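Local coordinates for amoebiasin-2 (Entamoeba histolytica, PDB 3M86), which inhibits cysteine proteases of the amoeba by wedging three loops into the substrate-binding site of the target enzyme, at residues Ala5-Thr10 and Ala16-Ser21; Leu30-Asn33 and Ala39-Ile42; Asp47-Ser52 and Gly82-Lys87; Leu88-Pro93 and Glu99-Leu104. All coordinates share one frame; numbering follows the deposited sequence.

Two four-stranded sheets face each other in this chagasin-family inhibitor, and contacts 1, 2 and 3 all bridge them, whereas contact 4 is an antiparallel strand pairing within one sheet. Contact 1 joins the two edge strands 6-9 and 17-20, and contact 3 lies about 12 Å from it, centre to centre. Contacts 2 and 4 lie together at the protease-binding end, their centres about 8 Å apart, where N33 opens the BC loop and P93 and E99-R102 belong to the FG loop. They touch directly: A39 N is 2.9 Å from S91 O. About 21 Å separates the centres of contacts 1 and 4, which lie on opposite sides of the chain's centre.

Contact 1 (Ala5-Thr10 and Ala16-Ser21); sequences AIHILT and ATLHIS
The methyl CG2 of I20 sits on one face of the H7 imidazole, a CH-pi contact 3.6 Å from the ring centroid and 19° off the ring normal. The pair links two edge strands of a beta sandwich, 6-9 in one sheet and 17-20 in the other, whose axes approach to 9.2 Å and run nearly antiparallel at 168°. At that spacing the strands meet through side chains, in contrast to paired strands of a single sheet. The methyl lies toward the rim of the ring, close to CD2 and NE2 of H7. In I20 the branch CG2 stands anti to the carbonyl carbon while CG1 takes the place between N and C (chi1 73°), and this leaves the short methyl as the group that meets the imidazole.

L18 supplies the second link. Its CD2 lies 3.6 Å from CB of H7 and also approaches L9, whose side chain comes to meet it end on. One leucine methyl thus serves two residues of the facing strand, H7 at the base of its side chain and L9 at its branched end.

Further out, D24 fixes the ring: its OD1 is hydrogen-bonded to NE2 of H7 and also to the backbone N of S21, while OD2 receives the N of A5. This carboxylate therefore ties both segments together and limits rotation of the imidazole against I20. L9 packs on I26 and Y106, and I20 reaches I26 and I110, so both enter the core between the sheets. On the leucine side, CD1 of L9 stands 4.0 Å from CD2 of L18.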
loop_
_atom_site.group_PDB
_atom_site.type_symbol
_atom_site.label_atom_id
_atom_site.label_comp_id
_atom_site.label_asym_id
_atom_site.label_seq_id
_atom_site.Cartn_x
_atom_site.Cartn_y
_atom_site.Cartn_z
ATOM N N ALA A 5 14.522 -9.072 2.502
ATOM C CA ALA A 5 13.913 -8.847 1.200
ATOM C C ALA A 5 12.870 -7.770 1.319
ATOM O O ALA A 5 12.230 -7.626 2.366
ATOM C CB ALA A 5 13.295 -10.135 0.652
ATOM N N ILE A 6 12.718 -7.001 0.246
ATOM C CA ILE A 6 11.674 -5.991 0.166
ATOM C C ILE A 6 10.663 -6.491 -0.850
ATOM O O ILE A 6 11.030 -6.814 -1.982
ATOM C CB ILE A 6 12.242 -4.659 -0.314
ATOM C CG1 ILE A 6 13.326 -4.164 0.652
ATOM C CG2 ILE A 6 11.122 -3.629 -0.443
ATOM C CD1 ILE A 6 14.224 -3.095 0.050
ATOM N N HIS A 7 9.400 -6.590 -0.443
ATOM C CA HIS A 7 8.382 -7.143 -1.329
ATOM C C HIS A 7 7.477 -6.042 -1.815
ATOM O O HIS A 7 6.911 -5.318 -1.006
ATOM C CB HIS A 7 7.553 -8.193 -0.592
ATOM C CG HIS A 7 8.386 -9.207 0.115
ATOM N ND1 HIS A 7 8.655 -10.453 -0.413
ATOM C CD2 HIS A 7 9.024 -9.156 1.310
ATOM C CE1 HIS A 7 9.430 -11.120 0.423
ATOM N NE2 HIS A 7 9.665 -10.359 1.476
ATOM N N ILE A 8 7.349 -5.927 -3.135
ATOM C CA ILE A 8 6.579 -4.828 -3.717
ATOM C C ILE A 8 5.179 -5.320 -4.071
ATOM O O ILE A 8 5.018 -6.353 -4.730
ATOM C CB ILE A 8 7.274 -4.257 -4.959
ATOM C CG1 ILE A 8 8.619 -3.637 -4.559
ATOM C CG2 ILE A 8 6.391 -3.181 -5.602
ATOM C CD1 ILE A 8 9.446 -3.136 -5.716
ATOM N N LEU A 9 4.168 -4.598 -3.598
ATOM C CA LEU A 9 2.784 -4.951 -3.905
ATOM C C LEU A 9 2.148 -3.796 -4.655
ATOM O O LEU A 9 2.335 -2.637 -4.288
ATOM C CB LEU A 9 2.004 -5.220 -2.630
ATOM C CG LEU A 9 2.452 -6.440 -1.830
ATOM C CD1 LEU A 9 1.720 -6.518 -0.516
ATOM C CD2 LEU A 9 2.217 -7.708 -2.662
ATOM N N THR A 10 1.407 -4.123 -5.716
ATOM C CA THR A 10 0.691 -3.117 -6.487
ATOM C C THR A 10 -0.780 -3.494 -6.617
ATOM O O THR A 10 -1.230 -4.479 -6.042
ATOM C CB THR A 10 1.281 -2.966 -7.903
ATOM O OG1 THR A 10 0.890 -4.085 -8.713
ATOM C CG2 THR A 10 2.800 -2.866 -7.844
ATOM N N ALA A 16 -3.547 -11.317 -3.133
ATOM C CA ALA A 16 -2.348 -12.143 -3.010
ATOM C C ALA A 16 -2.098 -12.525 -1.562
ATOM O O ALA A 16 -2.519 -11.814 -0.647
ATOM C CB ALA A 16 -1.135 -11.409 -3.555
ATOM N N THR A 17 -1.427 -13.659 -1.365
ATOM C CA THR A 17 -0.864 -14.001 -0.060
ATOM C C THR A 17 0.652 -13.984 -0.157
ATOM O O THR A 17 1.240 -14.631 -1.028
ATOM C CB THR A 17 -1.326 -15.373 0.445
ATOM O OG1 THR A 17 -2.740 -15.349 0.668
ATOM C CG2 THR A 17 -0.618 -15.715 1.761
ATOM N N LEU A 18 1.274 -13.222 0.738
ATOM C CA LEU A 18 2.708 -13.029 0.749
ATOM C C LEU A 18 3.275 -13.661 2.009
ATOM O O LEU A 18 2.794 -13.388 3.104
ATOM C CB LEU A 18 2.996 -11.529 0.777
ATOM C CG LEU A 18 4.342 -10.973 0.333
ATOM C CD1 LEU A 18 4.649 -11.400 -1.093
ATOM C CD2 LEU A 18 4.302 -9.459 0.456
ATOM N N HIS A 19 4.298 -14.488 1.857
ATOM C CA HIS A 19 5.027 -14.997 3.002
ATOM C C HIS A 19 6.356 -14.259 3.075
ATOM O O HIS A 19 7.155 -14.310 2.140
ATOM C CB HIS A 19 5.229 -16.510 2.900
ATOM C CG HIS A 19 3.962 -17.294 3.069
ATOM N ND1 HIS A 19 3.677 -18.016 4.207
ATOM C CD2 HIS A 19 2.895 -17.449 2.251
ATOM C CE1 HIS A 19 2.495 -18.590 4.079
ATOM N NE2 HIS A 19 1.999 -18.261 2.901
ATOM N N ILE A 20 6.574 -13.555 4.181
ATOM C CA ILE A 20 7.791 -12.777 4.365
ATOM C C ILE A 20 8.484 -13.150 5.666
ATOM O O ILE A 20 7.901 -13.813 6.525
ATOM C CB ILE A 20 7.512 -11.263 4.350
ATOM C CG1 ILE A 20 6.804 -10.820 5.632
ATOM C CG2 ILE A 20 6.655 -10.908 3.157
ATOM C CD1 ILE A 20 6.748 -9.292 5.800
ATOM N N SER A 21 9.745 -12.753 5.796
ATOM C CA SER A 21 10.499 -13.003 7.017
ATOM C C SER A 21 10.395 -11.800 7.959
ATOM O O SER A 21 10.039 -10.696 7.543
ATOM C CB SER A 21 11.962 -13.315 6.696
ATOM O OG SER A 21 12.066 -14.445 5.842
#

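Contact 2 (Leu30-Asn33 and Ala39-Ile42); sequences LRTN and AWNI
W40 reaches across to L30, R31 and T32, and its indole can be followed atom by atom. From CB, the bond to CG lies beside the backbone N and anti to the carbonyl carbon (chi1 -71°). CG is already under the methyl CD1 of L30, which stands 3.6 Å from the centroid of the five-membered ring and 13° off its normal, a CH-pi contact over the centre of that ring. CD1 of W40 comes next, with CB of T32 at its edge, 3.9 Å away. At NE1 the indole proton is given to the backbone O of R31 in an almost straight bond of 2.9 Å (178°). The oxygen lies within the plane of the indole, whereas the N-H meets the peptide from above the carbonyl plane. CB of L30 also lies near NE1. CD2 and CE2 come nearest to L30 CD1, and in the six-membered ring CE3 still touches that methyl. A face contact and an edge bond together thus hold the indole's tilt and rotation.

The tryptophan lies between the two sheets of the sandwich, reaching from strand 39-43 to strand 25-32, with L88, R102 and L104 of strands 82-91 and 102-110 around it and the Y90 ring meeting it.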
loop_
_atom_site.group_PDB
_atom_site.type_symbol
_atom_site.label_atom_id
_atom_site.label_comp_id
_atom_site.label_asym_id
_atom_site.label_seq_id
_atom_site.Cartn_x
_atom_site.Cartn_y
_atom_site.Cartn_z
ATOM N N LEU A 30 1.218 2.254 -5.367
ATOM C CA LEU A 30 -0.070 2.388 -6.045
ATOM C C LEU A 30 -0.112 3.701 -6.797
ATOM O O LEU A 30 0.530 4.668 -6.404
ATOM C CB LEU A 30 -1.206 2.378 -5.012
ATOM C CG LEU A 30 -1.199 1.179 -4.059
ATOM C CD1 LEU A 30 -2.280 1.360 -2.997
ATOM C CD2 LEU A 30 -1.406 -0.124 -4.834
ATOM N N ARG A 31 -0.884 3.755 -7.873
ATOM C CA ARG A 31 -1.089 5.034 -8.538
ATOM C C ARG A 31 -2.270 5.760 -7.901
ATOM O O ARG A 31 -3.215 5.154 -7.394
ATOM C CB ARG A 31 -1.304 4.884 -10.052
ATOM C CG ARG A 31 -0.104 4.302 -10.831
ATOM C CD ARG A 31 1.247 4.828 -10.359
ATOM N NE ARG A 31 2.346 4.421 -11.243
ATOM C CZ ARG A 31 3.206 3.433 -10.997
ATOM N NH1 ARG A 31 3.127 2.713 -9.881
ATOM N NH2 ARG A 31 4.164 3.169 -11.875
ATOM N N THR A 32 -2.216 7.076 -7.952
ATOM C CA THR A 32 -3.220 7.895 -7.296
ATOM C C THR A 32 -3.329 9.233 -8.014
ATOM O O THR A 32 -2.409 9.634 -8.724
ATOM C CB THR A 32 -2.886 8.065 -5.785
ATOM O OG1 THR A 32 -3.918 8.820 -5.147
ATOM C CG2 THR A 32 -1.552 8.787 -5.602
ATOM N N ASN A 33 -4.472 9.902 -7.874
ATOM C CA ASN A 33 -4.688 11.204 -8.521
ATOM C C ASN A 33 -5.221 12.201 -7.524
ATOM O O ASN A 33 -6.427 12.391 -7.409
ATOM C CB ASN A 33 -5.687 11.057 -9.664
ATOM C CG ASN A 33 -5.959 12.361 -10.372
ATOM O OD1 ASN A 33 -5.277 13.359 -10.143
ATOM N ND2 ASN A 33 -6.967 12.362 -11.246
ATOM N N ALA A 39 -7.868 9.462 -2.219
ATOM C CA ALA A 39 -6.604 8.977 -1.672
ATOM C C ALA A 39 -6.784 7.546 -1.201
ATOM O O ALA A 39 -7.899 7.117 -0.907
ATOM C CB ALA A 39 -6.135 9.856 -0.522
ATOM N N TRP A 40 -5.683 6.803 -1.143
ATOM C CA TRP A 40 -5.723 5.452 -0.620
ATOM C C TRP A 40 -5.716 5.524 0.890
ATOM O O TRP A 40 -4.966 6.303 1.477
ATOM C CB TRP A 40 -4.512 4.654 -1.097
ATOM C CG TRP A 40 -4.567 4.320 -2.560
ATOM C CD1 TRP A 40 -3.932 4.970 -3.583
ATOM C CD2 TRP A 40 -5.287 3.251 -3.149
ATOM N NE1 TRP A 40 -4.219 4.365 -4.777
ATOM C CE2 TRP A 40 -5.050 3.299 -4.544
ATOM C CE3 TRP A 40 -6.109 2.244 -2.635
ATOM C CZ2 TRP A 40 -5.603 2.381 -5.429
ATOM C CZ3 TRP A 40 -6.653 1.320 -3.516
ATOM C CH2 TRP A 40 -6.402 1.397 -4.899
ATOM N N ASN A 41 -6.583 4.738 1.516
ATOM C CA ASN A 41 -6.591 4.635 2.969
ATOM C C ASN A 41 -6.183 3.215 3.293
ATOM O O ASN A 41 -6.689 2.276 2.680
ATOM C CB ASN A 41 -8.000 4.909 3.496
ATOM C CG ASN A 41 -8.047 5.036 5.003
ATOM O OD1 ASN A 41 -7.294 5.808 5.596
ATOM N ND2 ASN A 41 -8.948 4.290 5.630
ATOM N N ILE A 42 -5.263 3.047 4.233
ATOM C CA ILE A 42 -4.798 1.709 4.584
ATOM C C ILE A 42 -5.250 1.272 5.976
ATOM O O ILE A 42 -5.259 2.062 6.930
ATOM C CB ILE A 42 -3.265 1.602 4.460
ATOM C CG1 ILE A 42 -2.807 0.156 4.624
ATOM C CG2 ILE A 42 -2.567 2.521 5.478
ATOM C CD1 ILE A 42 -1.341 -0.062 4.312
#

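Contact 3 (Asp47-Ser52 and Gly82-Lys87); sequences DTFSLS and GTTTIK
T84 meets both T48 and F49 across the interior and does most of the touching here. Strand 82-91 begins two residues earlier, at G82. Its phi of 148° is one that a residue with a side chain would find hard to adopt, since a CB there would press on the preceding carbonyl oxygen. The backbone of G82 pairs with I110 in the neighbouring strand.

At T84, CG2 meets CG2 of T48 at 3.5 Å, a tight methyl-methyl contact, and is also near CE2 of F49. The hydroxyl of T84 has the place between N and carbonyl carbon (chi1 68°), from which OG1 comes to the edge of the phenyl ring, near the ring plane and 3.4 Å from CE2 of F49. The same OG1 is hydrogen-bonded to O of V108, in the adjacent strand 102-110 of the same sheet. Across the contact, OG1 of T48 donates to OD2 of D47 at 2.9 Å, meeting the carboxylate oxygen from above its plane, and CG2 is left to face T84.

I86 then carries the apolar line inward. Its CD1 approaches CE2 of F49 at 4.1 Å, obliquely to the ring, and the isoleucine also packs on I28, L76 and V108. F49 in turn touches I26, L76 and I110, which places its ring between strands of both sheets. Residues at every second position, T84 and I86, thus face strand 49-58 across the interior, an arrangement characteristic of the hydrophobic core of an immunoglobulin-like beta sandwich such as the chagasin-type inhibitors possess.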
loop_
_atom_site.group_PDB
_atom_site.type_symbol
_atom_site.label_atom_id
_atom_site.label_comp_id
_atom_site.label_asym_id
_atom_site.label_seq_id
_atom_site.Cartn_x
_atom_site.Cartn_y
_atom_site.Cartn_z
ATOM N N ASP A 47 -0.415 -3.563 15.850
ATOM C CA ASP A 47 0.403 -4.331 16.773
ATOM C C ASP A 47 1.415 -5.180 15.998
ATOM O O ASP A 47 2.394 -5.639 16.573
ATOM C CB ASP A 47 -0.455 -5.211 17.688
ATOM C CG ASP A 47 -1.121 -6.355 16.948
ATOM O OD1 ASP A 47 -1.475 -7.358 17.604
ATOM O OD2 ASP A 47 -1.291 -6.257 15.715
ATOM N N THR A 48 1.194 -5.364 14.695
ATOM C CA THR A 48 2.022 -6.289 13.907
ATOM C C THR A 48 2.947 -5.614 12.892
ATOM O O THR A 48 4.010 -6.160 12.580
ATOM C CB THR A 48 1.171 -7.365 13.202
ATOM O OG1 THR A 48 0.342 -8.019 14.174
ATOM C CG2 THR A 48 2.070 -8.425 12.542
ATOM N N PHE A 49 2.543 -4.448 12.381
ATOM C CA PHE A 49 3.385 -3.661 11.486
ATOM C C PHE A 49 3.631 -2.252 11.985
ATOM O O PHE A 49 2.758 -1.628 12.601
ATOM C CB PHE A 49 2.721 -3.476 10.117
ATOM C CG PHE A 49 2.742 -4.688 9.248
ATOM C CD1 PHE A 49 3.919 -5.119 8.677
ATOM C CD2 PHE A 49 1.566 -5.376 8.968
ATOM C CE1 PHE A 49 3.940 -6.239 7.863
ATOM C CE2 PHE A 49 1.582 -6.494 8.162
ATOM C CZ PHE A 49 2.767 -6.924 7.613
ATOM N N SER A 50 4.821 -1.743 11.685
ATOM C CA SER A 50 5.134 -0.329 11.848
ATOM C C SER A 50 5.181 0.359 10.484
ATOM O O SER A 50 5.664 -0.213 9.512
ATOM C CB SER A 50 6.480 -0.171 12.553
ATOM O OG SER A 50 6.843 1.191 12.663
ATOM N N LEU A 51 4.674 1.590 10.413
ATOM C CA LEU A 51 4.742 2.379 9.182
ATOM C C LEU A 51 6.143 2.956 9.116
ATOM O O LEU A 51 6.490 3.854 9.881
ATOM C CB LEU A 51 3.720 3.515 9.240
ATOM C CG LEU A 51 3.476 4.399 8.008
ATOM C CD1 LEU A 51 4.637 5.353 7.752
ATOM C CD2 LEU A 51 3.174 3.556 6.775
ATOM N N SER A 52 6.960 2.431 8.219
ATOM C CA SER A 52 8.341 2.860 8.133
ATOM C C SER A 52 8.440 4.117 7.266
ATOM O O SER A 52 9.248 5.003 7.521
ATOM C CB SER A 52 9.238 1.738 7.599
ATOM O OG SER A 52 8.707 1.160 6.428
ATOM N N GLY A 82 3.560 -13.403 12.783
ATOM C CA GLY A 82 2.136 -13.682 12.830
ATOM C C GLY A 82 1.506 -13.622 11.457
ATOM O O GLY A 82 2.207 -13.560 10.453
ATOM N N THR A 83 0.178 -13.647 11.407
ATOM C CA THR A 83 -0.532 -13.564 10.134
ATOM C C THR A 83 -1.484 -12.369 10.132
ATOM O O THR A 83 -2.193 -12.124 11.112
ATOM C CB THR A 83 -1.269 -14.888 9.810
ATOM O OG1 THR A 83 -2.146 -14.699 8.694
ATOM C CG2 THR A 83 -2.067 -15.369 11.009
ATOM N N THR A 84 -1.471 -11.621 9.031
ATOM C CA THR A 84 -2.148 -10.338 8.938
ATOM C C THR A 84 -2.952 -10.201 7.663
ATOM O O THR A 84 -2.751 -10.931 6.691
ATOM C CB THR A 84 -1.134 -9.174 8.897
ATOM O OG1 THR A 84 -0.409 -9.220 7.658
ATOM C CG2 THR A 84 -0.165 -9.251 10.047
ATOM N N THR A 85 -3.867 -9.241 7.681
ATOM C CA THR A 85 -4.543 -8.801 6.477
ATOM C C THR A 85 -4.332 -7.304 6.373
ATOM O O THR A 85 -4.484 -6.587 7.361
ATOM C CB THR A 85 -6.044 -9.053 6.565
ATOM O OG1 THR A 85 -6.277 -10.446 6.804
ATOM C CG2 THR A 85 -6.721 -8.634 5.268
ATOM N N ILE A 86 -3.994 -6.838 5.175
ATOM C CA ILE A 86 -3.855 -5.410 4.901
ATOM C C ILE A 86 -4.953 -5.062 3.899
ATOM O O ILE A 86 -5.099 -5.745 2.883
ATOM C CB ILE A 86 -2.479 -5.084 4.283
ATOM C CG1 ILE A 86 -1.337 -5.495 5.221
ATOM C CG2 ILE A 86 -2.370 -3.578 3.918
ATOM C CD1 ILE A 86 0.034 -5.468 4.544
ATOM N N LYS A 87 -5.740 -4.032 4.193
ATOM C CA LYS A 87 -6.787 -3.602 3.269
ATOM C C LYS A 87 -6.584 -2.148 2.871
ATOM O O LYS A 87 -6.267 -1.309 3.715
ATOM C CB LYS A 87 -8.167 -3.758 3.905
ATOM C CG LYS A 87 -8.623 -5.197 4.105
ATOM C CD LYS A 87 -9.961 -5.241 4.833
ATOM C CE LYS A 87 -10.422 -6.671 5.072
ATOM N NZ LYS A 87 -11.690 -6.725 5.857
#

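Contact 4 (Leu88-Pro93 and Glu99-Leu104); sequences LGYSRP and EPLRSL
With CG of Y90 anti to its backbone N (chi1 -170°), the phenol ring is carried to the side where L101 lies, and L101 offers its CB to the edge of that ring, 4.3 Å from CD2 of Y90. On the same face of the sheet, L88 and L104 set their CB atoms 4.1 Å apart.

Backbone bonds hold these groups in place. L88 and L104 form a hydrogen-bonded antiparallel pair, N of L88 to O of L104 at 2.8 Å and N of L104 to O of L88 at the same length. Y90 N next gives its proton to R102 O at 2.9 Å. The strands 82-91 and 102-110 are the arms of a beta hairpin whose turn is the FG loop, one of three loops that make up the protease-blocking wedge, and P93 and E99-R102 belong to it. Nearer the loop, L101 N still reaches Y90 O, at 2.9 Å though bent to 140° at the hydrogen.

G89 and S103 are the non-hydrogen-bonded pair between these bonds, and here CA-H groups approach oxygens: the CA of S103 lies 3.3 Å from O of L88. P100 leans over this part of the strand, its CB 4.0 Å from the CA of G89, where no side chain stands in the way. OH of Y90 is hydrogen-bonded to the backbone N of N33, at the start of the BC loop, and the Y90 ring lies against Y38 with planes at about 15°.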
loop_
_atom_site.group_PDB
_atom_site.type_symbol
_atom_site.label_atom_id
_atom_site.label_comp_id
_atom_site.label_asym_id
_atom_site.label_seq_id
_atom_site.Cartn_x
_atom_site.Cartn_y
_atom_site.Cartn_z
ATOM N N LEU A 88 -6.755 -1.854 1.586
ATOM C CA LEU A 88 -6.664 -0.471 1.103
ATOM C C LEU A 88 -7.964 -0.105 0.402
ATOM O O LEU A 88 -8.558 -0.934 -0.285
ATOM C CB LEU A 88 -5.542 -0.319 0.074
ATOM C CG LEU A 88 -4.023 -0.462 0.271
ATOM C CD1 LEU A 88 -3.379 0.750 0.943
ATOM C CD2 LEU A 88 -3.627 -1.768 0.927
ATOM N N GLY A 89 -8.391 1.139 0.558
ATOM C CA GLY A 89 -9.535 1.637 -0.183
ATOM C C GLY A 89 -9.181 2.967 -0.810
ATOM O O GLY A 89 -8.527 3.789 -0.182
ATOM N N TYR A 90 -9.592 3.169 -2.057
ATOM C CA TYR A 90 -9.367 4.444 -2.719
ATOM C C TYR A 90 -10.663 5.216 -2.634
ATOM O O TYR A 90 -11.649 4.852 -3.273
ATOM C CB TYR A 90 -9.010 4.186 -4.170
ATOM C CG TYR A 90 -8.505 5.370 -4.965
ATOM C CD1 TYR A 90 -7.276 5.962 -4.688
ATOM C CD2 TYR A 90 -9.244 5.860 -6.033
ATOM C CE1 TYR A 90 -6.811 7.033 -5.448
ATOM C CE2 TYR A 90 -8.781 6.914 -6.796
ATOM C CZ TYR A 90 -7.566 7.483 -6.511
ATOM O OH TYR A 90 -7.138 8.534 -7.288
ATOM N N SER A 91 -10.672 6.276 -1.834
ATOM C CA SER A 91 -11.907 7.011 -1.571
ATOM C C SER A 91 -11.682 8.492 -1.297
ATOM O O SER A 91 -10.546 8.945 -1.180
ATOM C CB SER A 91 -12.622 6.401 -0.372
ATOM O OG SER A 91 -11.943 6.750 0.818
ATOM N N ARG A 92 -12.782 9.236 -1.186
ATOM C CA ARG A 92 -12.739 10.647 -0.798
ATOM C C ARG A 92 -13.073 10.787 0.680
ATOM O O ARG A 92 -14.129 10.347 1.121
ATOM C CB ARG A 92 -13.741 11.473 -1.602
ATOM C CG ARG A 92 -13.314 11.788 -3.011
ATOM C CD ARG A 92 -14.204 12.849 -3.604
ATOM N NE ARG A 92 -13.743 13.257 -4.922
ATOM C CZ ARG A 92 -14.471 13.177 -6.028
ATOM N NH1 ARG A 92 -15.712 12.712 -5.978
ATOM N NH2 ARG A 92 -13.955 13.567 -7.186
ATOM N N PRO A 93 -12.180 11.431 1.438
ATOM C CA PRO A 93 -12.236 11.533 2.901
ATOM C C PRO A 93 -13.597 11.960 3.437
ATOM O O PRO A 93 -14.191 11.237 4.236
ATOM C CB PRO A 93 -11.191 12.609 3.221
ATOM C CG PRO A 93 -10.971 13.333 1.936
ATOM C CD PRO A 93 -11.144 12.306 0.870
ATOM N N GLU A 99 -19.021 3.836 -1.091
ATOM C CA GLU A 99 -17.960 2.850 -0.915
ATOM C C GLU A 99 -16.746 3.246 -1.754
ATOM O O GLU A 99 -16.872 4.011 -2.714
ATOM C CB GLU A 99 -18.447 1.456 -1.314
ATOM N N PRO A 100 -15.560 2.735 -1.392
ATOM C CA PRO A 100 -14.356 3.075 -2.157
ATOM C C PRO A 100 -14.506 2.702 -3.627
ATOM O O PRO A 100 -15.151 1.701 -3.944
ATOM C CB PRO A 100 -13.275 2.200 -1.511
ATOM C CG PRO A 100 -13.771 1.954 -0.127
ATOM C CD PRO A 100 -15.262 1.856 -0.248
ATOM N N LEU A 101 -13.914 3.495 -4.511
ATOM C CA LEU A 101 -13.948 3.194 -5.938
ATOM C C LEU A 101 -13.272 1.873 -6.209
ATOM O O LEU A 101 -13.699 1.110 -7.073
ATOM C CB LEU A 101 -13.230 4.274 -6.748
ATOM C CG LEU A 101 -13.951 5.575 -7.041
ATOM C CD1 LEU A 101 -13.172 6.345 -8.090
ATOM C CD2 LEU A 101 -15.382 5.306 -7.508
ATOM N N ARG A 102 -12.196 1.614 -5.471
ATOM C CA ARG A 102 -11.414 0.412 -5.659
ATOM C C ARG A 102 -10.954 -0.031 -4.284
ATOM O O ARG A 102 -10.645 0.802 -3.428
ATOM C CB ARG A 102 -10.216 0.718 -6.567
ATOM C CG ARG A 102 -9.393 -0.486 -7.001
ATOM C CD ARG A 102 -10.235 -1.506 -7.774
ATOM N NE ARG A 102 -10.975 -0.913 -8.889
ATOM C CZ ARG A 102 -10.548 -0.890 -10.150
ATOM N NH1 ARG A 102 -9.377 -1.426 -10.467
ATOM N NH2 ARG A 102 -11.294 -0.333 -11.098
ATOM N N SER A 103 -10.934 -1.339 -4.055
ATOM C CA SER A 103 -10.437 -1.879 -2.803
ATOM C C SER A 103 -9.350 -2.887 -3.111
ATOM O O SER A 103 -9.404 -3.570 -4.132
ATOM C CB SER A 103 -11.571 -2.553 -2.022
ATOM O OG SER A 103 -12.580 -1.612 -1.695
ATOM N N LEU A 104 -8.357 -2.973 -2.232
ATOM C CA LEU A 104 -7.309 -3.976 -2.366
ATOM C C LEU A 104 -7.183 -4.722 -1.047
ATOM O O LEU A 104 -7.345 -4.134 0.021
ATOM C CB LEU A 104 -5.974 -3.325 -2.714
ATOM C CG LEU A 104 -5.918 -2.484 -3.993
ATOM C CD1 LEU A 104 -4.612 -1.684 -4.036
ATOM C CD2 LEU A 104 -6.078 -3.349 -5.245
#